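Local atomic coordinates of uncharacterized protein GEBA250068378 (Sulfurospirillum deleyianum, PDB entry 3NKG), a protein that is of unknown function but folds into two four-stranded antiparallel sheets with short helices, and belongs to the DUF5625 family, whose clan suggests a relation to galactose-binding-like domains. Residues R53-F57 / L58-S62. Numbering follows the deposited sequence.
Sequences RVWKF and LGFNS
Trp55 and Phe60 stack on one another where helix 49-58 ends and the chain turns off toward strand 62-63, a local aromatic contact across a helix C-terminus. Two backbone bonds finish the helix: Leu58 N gives its hydrogen to Val54 O, and Gly59 N reaches Trp55 O at 2.9 Å. Gly59 then leaves helical geometry with a positive phi of 98°, where a side chain would jam against the preceding carbonyl oxygen, so glycine suits the exit. Beyond this turn the Phe60 side chain leans back toward the helix. Its ring lies over one face of the Trp55 five-membered ring in an offset stack, centroids 4.0 Å apart and planes 21° from parallel. The closest approach is 3.3 Å, between Phe60 CE2 and Trp55 CE2. With CG anti to the backbone N (chi1 -156°), the indole stands out from the flank of the last turn, where the Phe60 ring can lie over its face. At the indole's edge, Gly59 O lies in the ring plane, 3.4 Å from Trp55 CD1, while NE1 donates to a water that bonds weakly to Phe60 O. On another side of the helix the Val54 and Leu58 side chains lie side by side, CG1 of Val54 4.0 Å from CD1 of Leu58, branched aliphatics that also pack on Phe38 of strand 30-38; Phe60 rests on helix 76-83 through Ala79 and Leu83. An alanine in place of Trp55 would probably leave one face of the Phe60 ring without its stacking partner and the water without its indole donor. Flat apolar faces thus hold the exit segment against the helix, while the indole's one polar group is satisfied at its rim by water.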
loop_
_atom_site.group_PDB
_atom_site.type_symbol
_atom_site.label_atom_id
_atom_site.label_comp_id
_atom_site.label_asym_id
_atom_site.label_seq_id
_atom_site.Cartn_x
_atom_site.Cartn_y
_atom_site.Cartn_z
ATOM N N ARG A 53 4.076 -8.534 14.052
ATOM C CA ARG A 53 3.649 -7.165 14.344
ATOM C C ARG A 53 3.175 -6.498 13.071
ATOM O O ARG A 53 2.222 -5.722 13.092
ATOM C CB ARG A 53 4.765 -6.330 14.949
ATOM C CG ARG A 53 5.364 -6.911 16.207
ATOM C CD ARG A 53 6.355 -5.923 16.785
ATOM N NE ARG A 53 6.572 -6.146 18.205
ATOM C CZ ARG A 53 7.738 -6.499 18.729
ATOM N NH1 ARG A 53 8.796 -6.660 17.940
ATOM N NH2 ARG A 53 7.849 -6.679 20.040
ATOM N N VAL A 54 3.852 -6.795 11.962
ATOM C CA VAL A 54 3.464 -6.194 10.696
ATOM C C VAL A 54 2.143 -6.768 10.214
ATOM O O VAL A 54 1.294 -6.027 9.727
ATOM C CB VAL A 54 4.543 -6.306 9.609
ATOM C CG1 VAL A 54 3.973 -5.867 8.269
ATOM C CG2 VAL A 54 5.754 -5.450 9.979
ATOM N N TRP A 55 1.977 -8.085 10.344
ATOM C CA TRP A 55 0.687 -8.699 10.095
ATOM C C TRP A 55 -0.420 -8.020 10.928
ATOM O O TRP A 55 -1.483 -7.669 10.430
ATOM C CB TRP A 55 0.750 -10.164 10.473
ATOM C CG TRP A 55 -0.249 -10.972 9.780
ATOM C CD1 TRP A 55 -1.333 -10.525 9.075
ATOM C CD2 TRP A 55 -0.269 -12.399 9.698
ATOM N NE1 TRP A 55 -2.029 -11.600 8.555
ATOM C CE2 TRP A 55 -1.398 -12.757 8.930
ATOM C CE3 TRP A 55 0.548 -13.411 10.224
ATOM C CZ2 TRP A 55 -1.720 -14.084 8.661
ATOM C CZ3 TRP A 55 0.229 -14.722 9.950
ATOM C CH2 TRP A 55 -0.900 -15.049 9.181
ATOM N N LYS A 56 -0.160 -7.829 12.206
ATOM C CA LYS A 56 -1.144 -7.193 13.076
ATOM C C LYS A 56 -1.588 -5.824 12.524
ATOM O O LYS A 56 -2.794 -5.517 12.443
ATOM C CB LYS A 56 -0.574 -7.041 14.489
ATOM C CG LYS A 56 -1.455 -6.178 15.405
ATOM C CD LYS A 56 -0.850 -6.129 16.818
ATOM C CE LYS A 56 -1.215 -4.852 17.561
ATOM N NZ LYS A 56 -0.502 -4.823 18.882
ATOM N N PHE A 57 -0.601 -5.013 12.139
ATOM C CA PHE A 57 -0.836 -3.672 11.566
ATOM C C PHE A 57 -1.652 -3.745 10.250
ATOM O O PHE A 57 -2.576 -2.962 10.036
ATOM C CB PHE A 57 0.530 -2.990 11.303
ATOM C CG PHE A 57 0.426 -1.562 10.846
ATOM C CD1 PHE A 57 0.360 -1.247 9.499
ATOM C CD2 PHE A 57 0.380 -0.524 11.778
ATOM C CE1 PHE A 57 0.258 0.095 9.069
ATOM C CE2 PHE A 57 0.276 0.812 11.370
ATOM C CZ PHE A 57 0.216 1.125 10.004
ATOM N N LEU A 58 -1.259 -4.643 9.344
ATOM C CA LEU A 58 -1.959 -4.805 8.054
ATOM C C LEU A 58 -3.412 -5.291 8.190
ATOM O O LEU A 58 -4.295 -4.851 7.443
ATOM C CB LEU A 58 -1.188 -5.780 7.143
ATOM C CG LEU A 58 0.151 -5.263 6.591
ATOM C CD1 LEU A 58 0.905 -6.327 5.778
ATOM C CD2 LEU A 58 -0.108 -4.011 5.760
ATOM N N GLY A 59 -3.656 -6.213 9.117
ATOM C CA GLY A 59 -4.957 -6.853 9.221
ATOM C C GLY A 59 -4.985 -8.210 8.521
ATOM O O GLY A 59 -3.983 -8.629 7.944
ATOM N N PHE A 60 -6.142 -8.873 8.554
ATOM C CA PHE A 60 -6.330 -10.205 7.974
ATOM C C PHE A 60 -7.334 -10.263 6.815
ATOM O O PHE A 60 -7.283 -11.169 5.999
ATOM C CB PHE A 60 -6.782 -11.164 9.088
ATOM C CG PHE A 60 -5.691 -11.494 10.057
ATOM C CD1 PHE A 60 -5.267 -10.554 10.993
ATOM C CD2 PHE A 60 -5.079 -12.730 10.032
ATOM C CE1 PHE A 60 -4.252 -10.846 11.884
ATOM C CE2 PHE A 60 -4.054 -13.040 10.937
ATOM C CZ PHE A 60 -3.636 -12.096 11.854
ATOM N N ASN A 61 -8.289 -9.336 6.799
ATOM C CA ASN A 61 -9.273 -9.246 5.726
ATOM C C ASN A 61 -8.612 -8.795 4.424
ATOM O O ASN A 61 -7.621 -8.053 4.456
ATOM C CB ASN A 61 -10.384 -8.245 6.123
ATOM C CG ASN A 61 -11.284 -8.792 7.239
ATOM O OD1 ASN A 61 -11.378 -10.001 7.409
ATOM N ND2 ASN A 61 -11.923 -7.902 8.005
ATOM N N SER A 62 -9.167 -9.228 3.292
ATOM C CA SER A 62 -8.596 -8.912 1.991
ATOM C C SER A 62 -9.653 -8.346 1.047
ATOM O O SER A 62 -10.789 -8.838 1.010
ATOM C CB SER A 62 -7.974 -10.162 1.336
ATOM O OG SER A 62 -7.024 -10.780 2.183
HETATM O O HOH W 1 -4.283 -12.798 6.566
#